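Local coordinates for Pex protein (PDB 2DQL) that is associated with the cyanobacterial circadian clock and, as a PadR-like protein with a helix-turn-helix fold, probably binds DNA to regulate transcription, at residues G34-G38 / T39-Q43; P93-Q96 / H97-E100; E4-Y7 / Q8-N12. One frame throughout, in Å; residues are numbered along the deposited sequence.

Contact 1: G34-G38 / T39-Q43. With PO4 (phosphate ion), chain C.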
ATOM      1  N   GLY A  34      15.488 -22.975   4.893  1.00 15.30           N
ATOM      2  CA  GLY A  34      15.425 -24.174   4.077  1.00 15.21           C
ATOM      3  C   GLY A  34      14.664 -23.882   2.801  1.00 15.67           C
ATOM      4  O   GLY A  34      13.917 -22.898   2.726  1.00 15.33           O
ATOM      5  N   GLU A  35      14.844 -24.737   1.800  1.00 15.96           N
ATOM      6  CA  GLU A  35      14.191 -24.563   0.511  1.00 16.53           C
ATOM      7  C   GLU A  35      12.691 -24.404   0.637  1.00 16.49           C
ATOM      8  O   GLU A  35      12.057 -24.995   1.511  1.00 16.37           O
ATOM      9  CB  GLU A  35      14.497 -25.747  -0.414  1.00 17.81           C
ATOM     10  CG  GLU A  35      14.020 -27.088   0.115  1.00 20.27           C
ATOM     11  CD  GLU A  35      14.122 -28.189  -0.921  1.00 21.82           C
ATOM     12  OE1 GLU A  35      14.942 -28.055  -1.853  1.00 23.28           O
ATOM     13  OE2 GLU A  35      13.391 -29.195  -0.798  1.00 23.78           O
ATOM     14  N   SER A  36      12.124 -23.593  -0.245  1.00 16.03           N
ATOM     15  CA  SER A  36      10.691 -23.370  -0.225  1.00 15.97           C
ATOM     16  C   SER A  36      10.195 -23.210  -1.646  1.00 16.27           C
ATOM     17  O   SER A  36      10.956 -23.363  -2.603  1.00 15.82           O
ATOM     18  CB  SER A  36      10.357 -22.123   0.602  1.00 16.27           C
ATOM     19  OG  SER A  36       8.961 -22.042   0.844  1.00 16.40           O
ATOM     20  N   TYR A  37       8.916 -22.892  -1.780  1.00 16.23           N
ATOM     21  CA  TYR A  37       8.310 -22.722  -3.087  1.00 16.71           C
ATOM     22  C   TYR A  37       7.253 -21.625  -3.028  1.00 16.94           C
ATOM     23  O   TYR A  37       6.795 -21.263  -1.950  1.00 16.89           O
ATOM     24  CB  TYR A  37       7.710 -24.054  -3.568  1.00 17.12           C
ATOM     25  CG  TYR A  37       6.768 -24.741  -2.599  1.00 17.93           C
ATOM     26  CD1 TYR A  37       5.388 -24.748  -2.823  1.00 18.41           C
ATOM     27  CD2 TYR A  37       7.255 -25.417  -1.482  1.00 18.39           C
ATOM     28  CE1 TYR A  37       4.519 -25.419  -1.957  1.00 19.03           C
ATOM     29  CE2 TYR A  37       6.394 -26.089  -0.612  1.00 19.38           C
ATOM     30  CZ  TYR A  37       5.030 -26.087  -0.857  1.00 19.77           C
ATOM     31  OH  TYR A  37       4.182 -26.766  -0.005  1.00 21.04           O
ATOM     32  N   GLY A  38       6.882 -21.104  -4.193  1.00 17.11           N
ATOM     33  CA  GLY A  38       5.917 -20.015  -4.271  1.00 17.60           C
ATOM     34  C   GLY A  38       4.670 -20.073  -3.407  1.00 18.19           C
ATOM     35  O   GLY A  38       4.430 -19.186  -2.583  1.00 18.02           O
ATOM     36  N   THR A  39       3.861 -21.109  -3.585  1.00 18.90           N
ATOM     37  CA  THR A  39       2.635 -21.210  -2.814  1.00 19.98           C
ATOM     38  C   THR A  39       2.886 -21.230  -1.312  1.00 19.77           C
ATOM     39  O   THR A  39       2.115 -20.655  -0.547  1.00 19.74           O
ATOM     40  CB  THR A  39       1.819 -22.453  -3.223  1.00 20.78           C
ATOM     41  OG1 THR A  39       2.498 -23.645  -2.813  1.00 23.36           O
ATOM     42  CG2 THR A  39       1.642 -22.475  -4.722  1.00 21.29           C
ATOM     43  N   GLU A  40       3.969 -21.875  -0.888  1.00 19.23           N
ATOM     44  CA  GLU A  40       4.287 -21.950   0.534  1.00 19.47           C
ATOM     45  C   GLU A  40       4.736 -20.595   1.063  1.00 18.78           C
ATOM     46  O   GLU A  40       4.382 -20.203   2.177  1.00 19.12           O
ATOM     47  CB  GLU A  40       5.387 -22.984   0.783  1.00 20.57           C
ATOM     48  CG  GLU A  40       5.697 -23.201   2.253  1.00 22.89           C
ATOM     49  CD  GLU A  40       6.696 -24.317   2.477  1.00 24.35           C
ATOM     50  OE1 GLU A  40       7.875 -24.149   2.099  1.00 25.93           O
ATOM     51  OE2 GLU A  40       6.298 -25.366   3.025  1.00 26.29           O
ATOM     52  N   LEU A  41       5.523 -19.879   0.265  1.00 18.02           N
ATOM     53  CA  LEU A  41       5.999 -18.566   0.677  1.00 17.79           C
ATOM     54  C   LEU A  41       4.806 -17.664   0.975  1.00 18.33           C
ATOM     55  O   LEU A  41       4.812 -16.924   1.952  1.00 18.30           O
ATOM     56  CB  LEU A  41       6.876 -17.948  -0.418  1.00 16.69           C
ATOM     57  CG  LEU A  41       8.260 -18.605  -0.505  1.00 15.38           C
ATOM     58  CD1 LEU A  41       8.951 -18.252  -1.814  1.00 14.35           C
ATOM     59  CD2 LEU A  41       9.095 -18.155   0.701  1.00 15.49           C
ATOM     60  N   ILE A  42       3.780 -17.746   0.137  1.00 19.09           N
ATOM     61  CA  ILE A  42       2.586 -16.931   0.325  1.00 20.22           C
ATOM     62  C   ILE A  42       1.789 -17.383   1.539  1.00 21.33           C
ATOM     63  O   ILE A  42       1.451 -16.573   2.402  1.00 21.02           O
ATOM     64  CB  ILE A  42       1.672 -16.975  -0.920  1.00 20.23           C
ATOM     65  CG1 ILE A  42       2.371 -16.282  -2.092  1.00 20.35           C
ATOM     66  CG2 ILE A  42       0.328 -16.296  -0.615  1.00 20.10           C
ATOM     67  CD1 ILE A  42       1.611 -16.358  -3.407  1.00 21.38           C
ATOM     68  N   GLN A  43       1.507 -18.679   1.617  1.00 22.58           N
ATOM     69  CA  GLN A  43       0.729 -19.208   2.730  1.00 24.33           C
ATOM     70  C   GLN A  43       1.416 -19.037   4.082  1.00 24.82           C
ATOM     71  O   GLN A  43       0.776 -18.666   5.066  1.00 24.83           O
ATOM     72  CB  GLN A  43       0.412 -20.689   2.496  1.00 25.67           C
ATOM     73  CG  GLN A  43      -0.586 -21.255   3.491  1.00 27.92           C
ATOM     74  CD  GLN A  43      -1.883 -20.461   3.520  1.00 29.04           C
ATOM     75  OE1 GLN A  43      -2.545 -20.290   2.492  1.00 30.15           O
ATOM     76  NE2 GLN A  43      -2.252 -19.971   4.699  1.00 29.24           N
TER
HETATM   77  P   PO4 C 201       2.922 -25.939  -6.192  0.75 31.12           P
HETATM   78  O1  PO4 C 201       2.255 -25.316  -5.021  0.75 31.19           O
HETATM   79  O2  PO4 C 201       3.345 -27.316  -5.833  0.75 30.95           O
HETATM   80  O3  PO4 C 201       1.990 -26.006  -7.341  0.75 31.42           O
HETATM   81  O4  PO4 C 201       4.119 -25.139  -6.583  0.75 31.45           O
HETATM   82  O   HOH W   1       9.518 -26.320   1.559  1.00 21.10           O
HETATM   83  O   HOH W   2       5.371 -28.282   2.126  1.00 52.16           O
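The loop-to-helix junction at the start of helix 38-48 is where Ser36 and Tyr37 both meet Glu40. Ser36 OG donates a hydrogen bond of 2.7 Å to Glu40 OE1. It uses the anti lone pair of that oxygen, away from OE2. A water adds a second donor to Glu40 OE1 at 2.8 Å and also donates to the carbonyl O of Glu35. A second water links the other oxygen: it donates to Glu40 OE2 and lies 2.9 Å from Tyr37 OH. Both carboxylate oxygens are thus held, which would probably favour the charged form. The Glu40 chain reaches these partners because CG points away from the backbone N (chi1 -175°) and the rest is extended.

Glu40 crosses Tyr37 at about a right angle. Its CB sits over the centre of the ring, 3.5 Å from the Tyr37 centroid, in a CH-pi contact. The carboxylate and ring planes are 38° apart.

In the winged-helix fold expected for this family, the junction joins the helical bundle to the wing. Ser36 pairs through its backbone with Tyr89 of strand 86-91, and Tyr37 packs on Met88. Tyr37 is at the N-cap position. Its carbonyl O accepts Leu41 N at 2.9 Å, and Gly38 O accepts Ile42 N at 3.1 Å. Leu41 CG lies against Tyr37 O, and the side chain continues inward to Val30 and Leu59.

Thr39 OG1 donates to O1 of a phosphate ion at 2.8 Å, although the position of this hydroxyl is less certain. Arg86 makes a cation-pi contact with the Tyr37 ring and, with Arg82, hydrogen-bonds the phosphate. The ion probably came from the crystallisation liquor, but a site here is consistent with a surface that could meet a DNA phosphate.

Contact 2: P93-Q96 / H97-E100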
ATOM      1  N   PRO A  93      24.599 -20.369  -2.329  1.00 19.30           N
ATOM      2  CA  PRO A  93      25.647 -20.518  -1.317  1.00 20.29           C
ATOM      3  C   PRO A  93      26.428 -19.249  -0.969  1.00 20.92           C
ATOM      4  O   PRO A  93      26.579 -18.912   0.206  1.00 20.75           O
ATOM      5  CB  PRO A  93      26.536 -21.607  -1.912  1.00 20.30           C
ATOM      6  CG  PRO A  93      25.551 -22.471  -2.628  1.00 20.27           C
ATOM      7  CD  PRO A  93      24.673 -21.453  -3.326  1.00 19.89           C
ATOM      8  N   GLU A  94      26.920 -18.544  -1.979  1.00 22.11           N
ATOM      9  CA  GLU A  94      27.696 -17.338  -1.723  1.00 23.78           C
ATOM     10  C   GLU A  94      26.885 -16.122  -1.284  1.00 23.81           C
ATOM     11  O   GLU A  94      27.459 -15.096  -0.904  1.00 23.84           O
ATOM     12  CB  GLU A  94      28.542 -16.984  -2.946  1.00 25.32           C
ATOM     13  CG  GLU A  94      29.761 -17.872  -3.082  1.00 28.14           C
ATOM     14  CD  GLU A  94      30.619 -17.846  -1.829  1.00 29.66           C
ATOM     15  OE1 GLU A  94      31.188 -16.777  -1.523  1.00 31.00           O
ATOM     16  OE2 GLU A  94      30.714 -18.888  -1.145  1.00 31.29           O
ATOM     17  N   TRP A  95      25.561 -16.232  -1.329  1.00 23.82           N
ATOM     18  CA  TRP A  95      24.698 -15.129  -0.909  1.00 24.15           C
ATOM     19  C   TRP A  95      24.267 -15.266   0.545  1.00 24.16           C
ATOM     20  O   TRP A  95      23.446 -14.492   1.032  1.00 24.15           O
ATOM     21  CB  TRP A  95      23.447 -15.051  -1.787  1.00 24.40           C
ATOM     22  CG  TRP A  95      23.590 -14.135  -2.952  1.00 25.38           C
ATOM     23  CD1 TRP A  95      24.296 -14.366  -4.095  1.00 25.38           C
ATOM     24  CD2 TRP A  95      23.018 -12.826  -3.090  1.00 25.63           C
ATOM     25  NE1 TRP A  95      24.202 -13.285  -4.936  1.00 25.92           N
ATOM     26  CE2 TRP A  95      23.427 -12.324  -4.344  1.00 25.81           C
ATOM     27  CE3 TRP A  95      22.206 -12.029  -2.272  1.00 26.28           C
ATOM     28  CZ2 TRP A  95      23.044 -11.059  -4.809  1.00 26.18           C
ATOM     29  CZ3 TRP A  95      21.825 -10.765  -2.734  1.00 26.27           C
ATOM     30  CH2 TRP A  95      22.248 -10.296  -3.991  1.00 26.21           C
ATOM     31  N   GLN A  96      24.829 -16.249   1.236  1.00 24.20           N
ATOM     32  CA  GLN A  96      24.491 -16.503   2.629  1.00 24.87           C
ATOM     33  C   GLN A  96      24.520 -15.241   3.494  1.00 24.47           C
ATOM     34  O   GLN A  96      23.514 -14.873   4.102  1.00 24.35           O
ATOM     35  CB  GLN A  96      25.455 -17.537   3.212  1.00 26.13           C
ATOM     36  CG  GLN A  96      24.969 -18.220   4.479  1.00 28.43           C
ATOM     37  CD  GLN A  96      24.327 -19.568   4.196  1.00 29.58           C
ATOM     38  OE1 GLN A  96      23.267 -19.651   3.574  1.00 30.28           O
ATOM     39  NE2 GLN A  96      24.979 -20.635   4.644  1.00 30.50           N
ATOM     40  N   HIS A  97      25.674 -14.583   3.548  1.00 24.22           N
ATOM     41  CA  HIS A  97      25.836 -13.384   4.364  1.00 23.99           C
ATOM     42  C   HIS A  97      24.902 -12.243   3.973  1.00 23.17           C
ATOM     43  O   HIS A  97      24.266 -11.638   4.835  1.00 22.59           O
ATOM     44  CB  HIS A  97      27.288 -12.894   4.309  1.00 25.46           C
ATOM     45  CG  HIS A  97      27.566 -11.741   5.221  1.00 27.11           C
ATOM     46  ND1 HIS A  97      27.543 -11.854   6.596  1.00 27.98           N
ATOM     47  CD2 HIS A  97      27.846 -10.442   4.959  1.00 27.86           C
ATOM     48  CE1 HIS A  97      27.794 -10.677   7.139  1.00 28.36           C
ATOM     49  NE2 HIS A  97      27.981  -9.800   6.166  1.00 28.34           N
ATOM     50  N   GLN A  98      24.819 -11.946   2.680  1.00 22.42           N
ATOM     51  CA  GLN A  98      23.951 -10.865   2.221  1.00 22.06           C
ATOM     52  C   GLN A  98      22.485 -11.176   2.504  1.00 20.96           C
ATOM     53  O   GLN A  98      21.723 -10.296   2.906  1.00 20.53           O
ATOM     54  CB  GLN A  98      24.134 -10.619   0.722  1.00 23.35           C
ATOM     55  CG  GLN A  98      23.197  -9.550   0.174  1.00 25.72           C
ATOM     56  CD  GLN A  98      23.503  -8.167   0.717  1.00 26.98           C
ATOM     57  OE1 GLN A  98      24.455  -7.513   0.282  1.00 28.88           O
ATOM     58  NE2 GLN A  98      22.706  -7.715   1.679  1.00 27.65           N
ATOM     59  N   ALA A  99      22.086 -12.424   2.292  1.00 19.93           N
ATOM     60  CA  ALA A  99      20.702 -12.804   2.541  1.00 18.98           C
ATOM     61  C   ALA A  99      20.372 -12.635   4.023  1.00 18.96           C
ATOM     62  O   ALA A  99      19.256 -12.262   4.380  1.00 18.20           O
ATOM     63  CB  ALA A  99      20.456 -14.246   2.102  1.00 19.13           C
ATOM     64  N   GLU A 100      21.347 -12.899   4.888  1.00 18.97           N
ATOM     65  CA  GLU A 100      21.115 -12.759   6.319  1.00 19.80           C
ATOM     66  C   GLU A 100      20.948 -11.285   6.683  1.00 19.94           C
ATOM     67  O   GLU A 100      20.141 -10.948   7.551  1.00 19.53           O
ATOM     68  CB  GLU A 100      22.261 -13.411   7.102  1.00 21.05           C
ATOM     69  CG  GLU A 100      22.327 -14.915   6.839  1.00 23.28           C
ATOM     70  CD  GLU A 100      23.550 -15.606   7.416  1.00 24.45           C
ATOM     71  OE1 GLU A 100      24.647 -15.006   7.406  1.00 25.68           O
ATOM     72  OE2 GLU A 100      23.413 -16.769   7.855  1.00 24.94           O
TER
HETATM   73  O   HOH W   3      26.820 -12.895   0.731  1.00 20.01           O
HETATM   74  O   HOH W   4      27.972 -15.602   2.174  1.00 26.68           O
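Trp95 and Gln96 meet Gln98, Ala99 and Glu100 at the start of helix 96-112, the long C-terminal helix that follows the wing strand 86-91. Trp95 is at the N-cap position.

Backbone hydrogen bonds set the turn. Ala99 N donates to Trp95 O at 2.8 Å. Glu100 N donates to Gln96 O at 3.0 Å.

Water takes up two further N-H groups. Glu94 O accepts a hydrogen bond from one water, which in turn accepts from Gln98 N at 3.0 Å. A second water accepts from His97 N at 2.9 Å and donates weakly to the same Glu94 O.

Between the side chains the contacts across the segments are van der Waals. Trp95 and Gln98 lie side by side and point the same way. Gln98 CG comes within 3.4 Å of Trp95 CZ3, approaching the ring obliquely. The ring and amide planes are 52° apart. The indole also touches Ala71. The Glu100 chain is extended beyond CG and carries OE2 to 4.0 Å from Gln96 CG.

Side chain also meets backbone. Glu100 CG rests 3.0 Å from Gln96 O, because chi1 of -63° sets it anti to its own carbonyl carbon. An alanine at Glu100 takes away CG and the carboxylate, and is likely to leave a gap beside Gln96 O.

One side-chain hydrogen bond leaves the segments. Beyond CG the Gln98 chain bends, and its amide is bonded to Tyr7 of the second subunit.

Across these segments, then, no side chain caps the helix start with a hydrogen bond. The N-H groups of His97 and Gln98 are met by water held on Glu94 O. The Glu100 carboxylate gets no donor from Gln96 O, since both are acceptors.

Contact 3: E4-Y7 / Q8-N12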
ATOM      1  N   GLU A   4     -20.351   1.485   3.859  1.00 28.70           N
ATOM      2  CA  GLU A   4     -19.983   0.561   4.923  1.00 28.38           C
ATOM      3  C   GLU A   4     -18.545   0.069   4.768  1.00 27.22           C
ATOM      4  O   GLU A   4     -17.872  -0.202   5.761  1.00 27.42           O
ATOM      5  CB  GLU A   4     -20.941  -0.633   4.958  1.00 29.48           C
ATOM      6  CG  GLU A   4     -20.602  -1.641   6.049  1.00 31.07           C
ATOM      7  CD  GLU A   4     -20.565  -1.016   7.435  1.00 31.81           C
ATOM      8  OE1 GLU A   4     -19.948  -1.618   8.338  1.00 32.86           O
ATOM      9  OE2 GLU A   4     -21.153   0.071   7.628  1.00 32.41           O
ATOM     10  N   ASP A   5     -18.077  -0.044   3.530  1.00 26.08           N
ATOM     11  CA  ASP A   5     -16.709  -0.493   3.276  1.00 25.06           C
ATOM     12  C   ASP A   5     -15.714   0.521   3.821  1.00 23.80           C
ATOM     13  O   ASP A   5     -14.607   0.166   4.230  1.00 23.08           O
ATOM     14  CB  ASP A   5     -16.464  -0.673   1.779  1.00 26.24           C
ATOM     15  CG  ASP A   5     -17.330  -1.755   1.176  1.00 27.42           C
ATOM     16  OD1 ASP A   5     -17.389  -2.857   1.762  1.00 28.75           O
ATOM     17  OD2 ASP A   5     -17.941  -1.510   0.117  1.00 28.31           O
ATOM     18  N   ILE A   6     -16.108   1.790   3.812  1.00 22.12           N
ATOM     19  CA  ILE A   6     -15.244   2.840   4.324  1.00 20.87           C
ATOM     20  C   ILE A   6     -15.127   2.676   5.835  1.00 20.21           C
ATOM     21  O   ILE A   6     -14.033   2.700   6.392  1.00 19.31           O
ATOM     22  CB  ILE A   6     -15.806   4.236   3.979  1.00 20.64           C
ATOM     23  CG1 ILE A   6     -15.860   4.393   2.456  1.00 20.50           C
ATOM     24  CG2 ILE A   6     -14.932   5.325   4.596  1.00 20.56           C
ATOM     25  CD1 ILE A   6     -16.534   5.662   1.989  1.00 21.28           C
ATOM     26  N   TYR A   7     -16.259   2.493   6.503  1.00 20.47           N
ATOM     27  CA  TYR A   7     -16.231   2.298   7.940  1.00 21.19           C
ATOM     28  C   TYR A   7     -15.432   1.041   8.285  1.00 21.44           C
ATOM     29  O   TYR A   7     -14.655   1.037   9.231  1.00 21.21           O
ATOM     30  CB  TYR A   7     -17.649   2.173   8.484  1.00 21.81           C
ATOM     31  CG  TYR A   7     -18.354   3.499   8.624  1.00 22.74           C
ATOM     32  CD1 TYR A   7     -18.092   4.337   9.705  1.00 23.19           C
ATOM     33  CD2 TYR A   7     -19.280   3.918   7.671  1.00 23.21           C
ATOM     34  CE1 TYR A   7     -18.744   5.567   9.837  1.00 23.67           C
ATOM     35  CE2 TYR A   7     -19.933   5.141   7.792  1.00 23.69           C
ATOM     36  CZ  TYR A   7     -19.663   5.956   8.875  1.00 23.77           C
ATOM     37  OH  TYR A   7     -20.325   7.158   8.995  1.00 25.07           O
ATOM     38  N   GLN A   8     -15.614  -0.015   7.502  1.00 22.45           N
ATOM     39  CA  GLN A   8     -14.900  -1.265   7.749  1.00 23.51           C
ATOM     40  C   GLN A   8     -13.382  -1.110   7.663  1.00 23.28           C
ATOM     41  O   GLN A   8     -12.645  -1.723   8.431  1.00 23.02           O
ATOM     42  CB  GLN A   8     -15.361  -2.344   6.766  1.00 24.59           C
ATOM     43  CG  GLN A   8     -16.732  -2.917   7.074  1.00 26.75           C
ATOM     44  CD  GLN A   8     -16.825  -3.447   8.490  1.00 27.94           C
ATOM     45  OE1 GLN A   8     -15.962  -4.204   8.941  1.00 28.98           O
ATOM     46  NE2 GLN A   8     -17.876  -3.054   9.202  1.00 28.70           N
ATOM     47  N   PHE A   9     -12.915  -0.284   6.732  1.00 22.88           N
ATOM     48  CA  PHE A   9     -11.482  -0.068   6.569  1.00 22.59           C
ATOM     49  C   PHE A   9     -10.834   0.443   7.854  1.00 22.56           C
ATOM     50  O   PHE A   9      -9.726   0.043   8.205  1.00 22.20           O
ATOM     51  CB  PHE A   9     -11.217   0.939   5.448  1.00 22.49           C
ATOM     52  CG  PHE A   9      -9.763   1.229   5.236  1.00 22.80           C
ATOM     53  CD1 PHE A   9      -8.980   0.383   4.461  1.00 23.19           C
ATOM     54  CD2 PHE A   9      -9.163   2.319   5.856  1.00 22.97           C
ATOM     55  CE1 PHE A   9      -7.614   0.618   4.306  1.00 23.27           C
ATOM     56  CE2 PHE A   9      -7.800   2.560   5.709  1.00 23.17           C
ATOM     57  CZ  PHE A   9      -7.024   1.706   4.932  1.00 23.28           C
ATOM     58  N   PHE A  10     -11.529   1.330   8.556  1.00 22.41           N
ATOM     59  CA  PHE A  10     -11.001   1.903   9.788  1.00 23.08           C
ATOM     60  C   PHE A  10     -11.224   1.030  11.019  1.00 23.59           C
ATOM     61  O   PHE A  10     -10.351   0.925  11.878  1.00 23.89           O
ATOM     62  CB  PHE A  10     -11.630   3.283  10.023  1.00 21.99           C
ATOM     63  CG  PHE A  10     -11.246   4.303   8.991  1.00 21.23           C
ATOM     64  CD1 PHE A  10     -10.031   4.976   9.076  1.00 21.16           C
ATOM     65  CD2 PHE A  10     -12.084   4.565   7.915  1.00 21.20           C
ATOM     66  CE1 PHE A  10      -9.655   5.896   8.099  1.00 20.86           C
ATOM     67  CE2 PHE A  10     -11.718   5.485   6.931  1.00 21.02           C
ATOM     68  CZ  PHE A  10     -10.498   6.151   7.026  1.00 21.19           C
ATOM     69  N   GLU A  11     -12.391   0.402  11.095  1.00 24.97           N
ATOM     70  CA  GLU A  11     -12.745  -0.435  12.237  1.00 26.23           C
ATOM     71  C   GLU A  11     -12.052  -1.792  12.240  1.00 26.83           C
ATOM     72  O   GLU A  11     -11.747  -2.340  13.298  1.00 27.00           O
ATOM     73  CB  GLU A  11     -14.260  -0.626  12.275  1.00 27.38           C
ATOM     74  CG  GLU A  11     -15.020   0.686  12.179  1.00 28.93           C
ATOM     75  CD  GLU A  11     -16.515   0.510  12.287  1.00 29.77           C
ATOM     76  OE1 GLU A  11     -17.072  -0.360  11.586  1.00 30.90           O
ATOM     77  OE2 GLU A  11     -17.138   1.254  13.071  1.00 30.99           O
ATOM     78  N   ASN A  12     -11.812  -2.330  11.052  1.00 27.15           N
ATOM     79  CA  ASN A  12     -11.146  -3.620  10.914  1.00 27.64           C
ATOM     80  C   ASN A  12     -10.123  -3.487   9.792  1.00 27.28           C
ATOM     81  O   ASN A  12     -10.348  -3.949   8.676  1.00 27.04           O
ATOM     82  CB  ASN A  12     -12.176  -4.701  10.580  1.00 28.89           C
ATOM     83  CG  ASN A  12     -13.167  -4.929  11.709  1.00 30.07           C
ATOM     84  OD1 ASN A  12     -14.372  -5.058  11.481  1.00 31.18           O
ATOM     85  ND2 ASN A  12     -12.662  -4.990  12.937  1.00 30.69           N
TER
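Glu4 and Gln8 pair one turn apart on helix 3-11, an N-terminal helix that packs against the second subunit in the dimer. Gln8 NE2 donates to Glu4 OE1 at 2.7 Å. The bond is nearly straight (166°), and the carboxylate oxygen lies close to the amide plane of Gln8. Glu4 bends at chi2 (57°) to bring OE1 to the amide. The backbone bond between the same two residues runs from Gln8 N to Glu4 O, 2.9 Å.

Asp5 takes part through its backbone: its carbonyl O accepts Phe9 N. Asp5 OD2 is hydrogen-bonded to Lys2 N, before the segment.

Ile6 lies alongside Phe10, pointing the same way. Its CG2 sits at the edge of the ring, in plane, 4.0 Å from Phe10 CE2. Ile6 O also lies near that edge, 3.1 Å from Phe10 CD2. Phe9 CD2 stands over one face of the same ring. In the dimer Ile6 meets Cys25, Phe9 meets Val22 and Phe10 meets Leu105, all three of the second subunit.

Tyr7, whose OH reaches Gln98 of the second subunit, accepts Glu11 N at its carbonyl O, 3.0 Å away. The Glu11 side chain runs back beside this residue. Its OE1 comes 4.5 Å from Glu4 OE1, so two like charges stand near each other. Glu11 CG touches Tyr7 O at 3.0 Å.

Overall arrangement
The three contacts follow one another along the chain, without nesting or crossing. Each is a local turn, so none closes a long loop. Contact 3 comes first, on helix 3-11. Contact 1 follows, where the loop after helix 20-31 enters helix 38-48, next to the wing. Contact 2 is last, where strand 86-91 gives way to helix 96-112. Contacts 1 and 2 have centres 18 Å apart. Contact 3 lies far off, its centre 42 Å from that of contact 2 and across the middle of the chain. The dimer brings these ends together: helix 3-11 of one subunit packs on helix 96-112 of the other.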